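Local coordinates for protein epsin 1 (Danio rerio, PDB 5LP0) that probably binds membranes rich in phosphatidylinositol 4,5-bisphosphate, bends them and helps clathrin-coated invaginations form during receptor-mediated endocytosis, at residues L52-H55 with R60-Y63. Numbering follows the deposited sequence.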
loop_
_atom_site.group_PDB
_atom_site.type_symbol
_atom_site.label_atom_id
_atom_site.label_comp_id
_atom_site.label_asym_id
_atom_site.label_seq_id
_atom_site.Cartn_x
_atom_site.Cartn_y
_atom_site.Cartn_z
ATOM N N LEU A 52 -3.881 6.465 -1.703
ATOM C CA LEU A 52 -3.550 6.975 -0.380
ATOM C C LEU A 52 -3.994 8.428 -0.168
ATOM O O LEU A 52 -3.972 8.919 0.965
ATOM C CB LEU A 52 -2.035 6.873 -0.138
ATOM C CG LEU A 52 -1.490 5.468 0.136
ATOM C CD1 LEU A 52 0.021 5.502 0.142
ATOM C CD2 LEU A 52 -1.997 4.868 1.455
ATOM N N ASN A 53 -4.408 9.083 -1.248
ATOM C CA ASN A 53 -4.815 10.489 -1.234
ATOM C C ASN A 53 -6.322 10.663 -1.489
ATOM O O ASN A 53 -6.786 11.775 -1.744
ATOM C CB ASN A 53 -4.016 11.221 -2.331
ATOM C CG ASN A 53 -4.059 12.732 -2.204
ATOM O OD1 ASN A 53 -4.083 13.285 -1.098
ATOM N ND2 ASN A 53 -4.053 13.411 -3.343
ATOM N N ASP A 54 -7.078 9.577 -1.401
ATOM C CA ASP A 54 -8.549 9.624 -1.410
ATOM C C ASP A 54 -9.094 9.937 -0.012
ATOM O O ASP A 54 -8.341 9.970 0.973
ATOM C CB ASP A 54 -9.104 8.309 -1.963
ATOM C CG ASP A 54 -9.005 8.222 -3.482
ATOM O OD1 ASP A 54 -9.144 7.100 -4.014
ATOM O OD2 ASP A 54 -8.809 9.269 -4.135
ATOM N N HIS A 55 -10.405 10.179 0.079
ATOM C CA HIS A 55 -11.007 10.647 1.308
ATOM C C HIS A 55 -12.429 10.146 1.430
ATOM O O HIS A 55 -13.019 9.601 0.497
ATOM C CB HIS A 55 -11.031 12.177 1.308
ATOM C CG HIS A 55 -9.680 12.803 1.166
ATOM N ND1 HIS A 55 -8.837 13.006 2.238
ATOM C CD2 HIS A 55 -9.019 13.258 0.074
ATOM C CE1 HIS A 55 -7.714 13.559 1.813
ATOM N NE2 HIS A 55 -7.802 13.727 0.508
ATOM N N ARG A 60 -11.674 3.313 2.319
ATOM C CA ARG A 60 -11.098 1.975 2.236
ATOM C C ARG A 60 -10.002 1.931 1.149
ATOM O O ARG A 60 -9.104 1.110 1.223
ATOM C CB ARG A 60 -12.149 0.901 1.971
ATOM C CG ARG A 60 -11.716 -0.434 2.556
ATOM C CD ARG A 60 -12.652 -1.559 2.172
ATOM N NE ARG A 60 -14.028 -1.256 2.552
ATOM C CZ ARG A 60 -14.581 -1.584 3.713
ATOM N NH1 ARG A 60 -13.883 -2.236 4.635
ATOM N NH2 ARG A 60 -15.847 -1.255 3.952
ATOM N N HIS A 61 -10.058 2.828 0.166
ATOM C CA HIS A 61 -8.958 2.977 -0.792
ATOM C C HIS A 61 -7.698 3.258 -0.014
ATOM O O HIS A 61 -6.645 2.704 -0.316
ATOM C CB HIS A 61 -9.181 4.168 -1.734
ATOM C CG HIS A 61 -10.196 3.931 -2.807
ATOM N ND1 HIS A 61 -10.556 4.914 -3.704
ATOM C CD2 HIS A 61 -10.933 2.839 -3.121
ATOM C CE1 HIS A 61 -11.463 4.432 -4.538
ATOM N NE2 HIS A 61 -11.691 3.173 -4.221
ATOM N N VAL A 62 -7.798 4.126 0.986
ATOM C CA VAL A 62 -6.617 4.584 1.717
ATOM C C VAL A 62 -6.131 3.458 2.625
ATOM O O VAL A 62 -4.941 3.125 2.672
ATOM C CB VAL A 62 -6.956 5.831 2.598
ATOM C CG1 VAL A 62 -5.706 6.327 3.342
ATOM C CG2 VAL A 62 -7.552 6.962 1.768
ATOM N N TYR A 63 -7.059 2.835 3.342
ATOM C CA TYR A 63 -6.715 1.737 4.243
ATOM C C TYR A 63 -6.051 0.578 3.482
ATOM O O TYR A 63 -4.959 0.123 3.848
ATOM C CB TYR A 63 -7.988 1.275 4.943
ATOM C CG TYR A 63 -7.770 0.241 6.015
ATOM C CD1 TYR A 63 -7.279 0.594 7.261
ATOM C CD2 TYR A 63 -8.067 -1.097 5.779
ATOM C CE1 TYR A 63 -7.095 -0.351 8.250
ATOM C CE2 TYR A 63 -7.879 -2.044 6.756
ATOM C CZ TYR A 63 -7.392 -1.665 7.990
ATOM O OH TYR A 63 -7.216 -2.621 8.967
#
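Asp54 and His61 are joined by a His-carboxylate hydrogen bond that ties the loop between helices 38-51 and 59-75 of the all-helical ENTH domain to the first turn of helix 59-75. Followed outward from the backbone, the His61 side chain starts with CB, which lies 3.7 Å from Asp54 OD1, and the two side chains cross obliquely. With CG anti to its own carbonyl carbon (chi1 -76°), the imidazole swings toward the loop, and the second torsion, which sets ND1 anti to CA, turns the ND1 edge onto Asp54. CG, next along, lies 3.6 Å from Asp54 OD1, but the bond itself is made by ND1, which donates its hydrogen to OD1 over 2.6 Å with an N-H...O angle of 159°. The oxygen sits at the ring edge, only slightly out of the imidazole plane, and is met on its anti side by a donor tilted out of the carboxylate plane; the carboxylate is turned 44° from the ring. CE1 flanks the same oxygen. With ND1 donating to the carboxylate, the rotation of the imidazole is probably fixed. Asn18 and Arg51 come near this side chain; His61, Asn18 and Arg51, together with Arg13, probably belong to the phosphatidylinositol 4,5-bisphosphate site, and Asp54 may therefore serve as a second-shell residue that orients a probable ligand-binding histidine. A leucine in place of His61 would have no N-H to offer and would probably leave the Asp54 carboxylate without this partner and free to turn. Beneath the polar pair, Val62 and Leu52 are buried, and Leu94 packs against both. Leu52 CD2 approaches the backbone oxygen of Val62 at 3.6 Å, while Val62, with CG1 anti to its backbone N, directs its other methyl, CG2, to within 3.2 Å of the carbonyl O of Asp54.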